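PDB 5IPW: oligopeptide ABC transporter, periplasmic oligopeptide-binding protein, putative from Thermotoga maritima MSB8, which probably binds oligopeptides in the periplasm and hands them to an ABC transporter for uptake, as family 5 solute-binding proteins do. Local coordinates for residues V133-V136 and N137-G141. Numbering follows the deposited sequence.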
ATOM      1  N   VAL A 133     -13.587  20.737  -5.094  1.00 44.14           N
ATOM      2  CA  VAL A 133     -13.541  21.254  -6.467  1.00 44.34           C
ATOM      3  C   VAL A 133     -12.320  22.154  -6.628  1.00 43.01           C
ATOM      4  O   VAL A 133     -11.554  22.035  -7.581  1.00 43.70           O
ATOM      5  CB  VAL A 133     -14.815  22.044  -6.827  1.00 44.59           C
ATOM      6  CG1 VAL A 133     -14.667  22.711  -8.185  1.00 44.88           C
ATOM      7  CG2 VAL A 133     -16.036  21.131  -6.826  1.00 44.54           C
ATOM      8  N   PHE A 134     -12.147  23.061  -5.682  1.00 43.24           N
ATOM      9  CA  PHE A 134     -10.975  23.915  -5.660  1.00 44.13           C
ATOM     10  C   PHE A 134      -9.703  23.085  -5.807  1.00 46.19           C
ATOM     11  O   PHE A 134      -8.830  23.401  -6.609  1.00 48.62           O
ATOM     12  CB  PHE A 134     -10.921  24.699  -4.358  1.00 41.98           C
ATOM     13  CG  PHE A 134      -9.651  25.460  -4.179  1.00 41.17           C
ATOM     14  CD1 PHE A 134      -9.402  26.593  -4.930  1.00 40.64           C
ATOM     15  CD2 PHE A 134      -8.695  25.035  -3.275  1.00 41.13           C
ATOM     16  CE1 PHE A 134      -8.225  27.297  -4.774  1.00 40.20           C
ATOM     17  CE2 PHE A 134      -7.517  25.736  -3.112  1.00 39.59           C
ATOM     18  CZ  PHE A 134      -7.280  26.867  -3.864  1.00 39.42           C
ATOM     19  N   TRP A 135      -9.614  22.014  -5.030  1.00 46.33           N
ATOM     20  CA  TRP A 135      -8.457  21.142  -5.080  1.00 46.67           C
ATOM     21  C   TRP A 135      -8.272  20.473  -6.449  1.00 48.88           C
ATOM     22  O   TRP A 135      -7.178  20.538  -7.012  1.00 47.08           O
ATOM     23  CB  TRP A 135      -8.538  20.090  -3.978  1.00 45.69           C
ATOM     24  CG  TRP A 135      -7.429  19.101  -4.031  1.00 45.79           C
ATOM     25  CD1 TRP A 135      -6.122  19.319  -3.715  1.00 44.74           C
ATOM     26  CD2 TRP A 135      -7.526  17.730  -4.421  1.00 44.00           C
ATOM     27  NE1 TRP A 135      -5.400  18.168  -3.883  1.00 45.26           N
ATOM     28  CE2 TRP A 135      -6.238  17.175  -4.316  1.00 44.29           C
ATOM     29  CE3 TRP A 135      -8.577  16.918  -4.845  1.00 44.57           C
ATOM     30  CZ2 TRP A 135      -5.969  15.837  -4.626  1.00 44.93           C
ATOM     31  CZ3 TRP A 135      -8.312  15.594  -5.164  1.00 44.87           C
ATOM     32  CH2 TRP A 135      -7.017  15.065  -5.052  1.00 44.59           C
ATOM     33  N   VAL A 136      -9.319  19.849  -6.997  1.00 49.41           N
ATOM     34  CA  VAL A 136      -9.120  19.092  -8.240  1.00 51.19           C
ATOM     35  C   VAL A 136      -8.860  20.026  -9.423  1.00 52.83           C
ATOM     36  O   VAL A 136      -7.997  19.733 -10.246  1.00 56.11           O
ATOM     37  CB  VAL A 136     -10.222  18.039  -8.589  1.00 52.49           C
ATOM     38  CG1 VAL A 136     -11.060  17.635  -7.387  1.00 52.17           C
ATOM     39  CG2 VAL A 136     -11.117  18.487  -9.734  1.00 53.73           C
ATOM     40  N   ASN A 137      -9.575  21.146  -9.502  1.00 51.71           N
ATOM     41  CA  ASN A 137      -9.440  22.046 -10.653  1.00 52.84           C
ATOM     42  C   ASN A 137      -8.244  22.980 -10.564  1.00 54.11           C
ATOM     43  O   ASN A 137      -7.475  23.095 -11.516  1.00 55.03           O
ATOM     44  CB  ASN A 137     -10.705  22.880 -10.849  1.00 53.27           C
ATOM     45  CG  ASN A 137     -11.897  22.042 -11.285  1.00 54.69           C
ATOM     46  OD1 ASN A 137     -11.749  20.947 -11.833  1.00 55.22           O
ATOM     47  ND2 ASN A 137     -13.091  22.557 -11.038  1.00 54.77           N
ATOM     48  N   ASP A 138      -8.098  23.644  -9.421  1.00 53.71           N
ATOM     49  CA  ASP A 138      -7.148  24.743  -9.282  1.00 52.09           C
ATOM     50  C   ASP A 138      -5.814  24.360  -8.634  1.00 51.77           C
ATOM     51  O   ASP A 138      -4.917  25.203  -8.542  1.00 51.79           O
ATOM     52  CB  ASP A 138      -7.799  25.878  -8.492  1.00 53.72           C
ATOM     53  CG  ASP A 138      -9.038  26.423  -9.174  1.00 56.08           C
ATOM     54  OD1 ASP A 138      -9.006  26.594 -10.409  1.00 58.77           O
ATOM     55  OD2 ASP A 138     -10.042  26.685  -8.482  1.00 57.15           O
ATOM     56  N   ILE A 139      -5.677  23.113  -8.180  1.00 49.65           N
ATOM     57  CA  ILE A 139      -4.391  22.623  -7.683  1.00 50.24           C
ATOM     58  C   ILE A 139      -3.921  21.462  -8.546  1.00 52.61           C
ATOM     59  O   ILE A 139      -2.904  21.571  -9.234  1.00 54.46           O
ATOM     60  CB  ILE A 139      -4.436  22.222  -6.188  1.00 49.35           C
ATOM     61  CG1 ILE A 139      -4.912  23.421  -5.349  1.00 48.85           C
ATOM     62  CG2 ILE A 139      -3.065  21.744  -5.722  1.00 47.38           C
ATOM     63  CD1 ILE A 139      -4.807  23.257  -3.849  1.00 46.87           C
ATOM     64  N   VAL A 140      -4.663  20.362  -8.523  1.00 54.80           N
ATOM     65  CA  VAL A 140      -4.292  19.194  -9.310  1.00 56.86           C
ATOM     66  C   VAL A 140      -4.331  19.578 -10.788  1.00 60.56           C
ATOM     67  O   VAL A 140      -3.361  19.353 -11.513  1.00 61.47           O
ATOM     68  CB  VAL A 140      -5.217  17.989  -9.039  1.00 57.96           C
ATOM     69  CG1 VAL A 140      -4.826  16.798  -9.906  1.00 58.37           C
ATOM     70  CG2 VAL A 140      -5.167  17.590  -7.570  1.00 58.59           C
ATOM     71  N   GLY A 141      -5.434  20.198 -11.211  1.00 61.62           N
ATOM     72  CA  GLY A 141      -5.633  20.589 -12.612  1.00 61.49           C
ATOM     73  C   GLY A 141      -4.992  21.900 -13.036  1.00 59.91           C
ATOM     74  O   GLY A 141      -5.359  22.460 -14.071  1.00 60.00           O
TER
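Asn137 N bonds to Val133 O at 2.9 Å, an ordinary i to i+4 turn of helix 129-140. The Asn137 side chain runs alongside that of Val133. Asp138 N repeats the pattern with Phe134 O. The Asp138 carboxylate meets the Phe134 ring obliquely, Asp138 OD2 lying 3.6 Å from Phe134 CD1, with the two planes 62° apart. Lys201 pairs with OD1 and Tyr202 bonds to OD2, so this buried charge is answered from outside the turn. Ile139 puts CD1 3.7 Å from Phe134 CE2; the same methyl sits at the edge of the Trp135 indole. With CG1 beside its own backbone N (chi1 -57°), Ile139 reaches between both aromatic rings. Here the helix widens. Trp135 O accepts from Val140 N at 2.9 Å, a nearly straight i to i+5 bond of a pi-type turn, and also from Ile139 N, which approaches from above the carbonyl plane. Val140 lays CG2 over one face of the Trp135 six-membered ring, 3.7 Å from its centroid, a CH-pi contact. An alanine in place of Trp135 would probably leave Val140 CG2 without its aromatic cover and Phe187 without its edge-to-face partner. Gly141 N closes on Val136 O, again five residues on, as the chain leaves the helix. The wide turn thus keeps the last amides bonded, while the indole packs against the apolar side chains of the helix end.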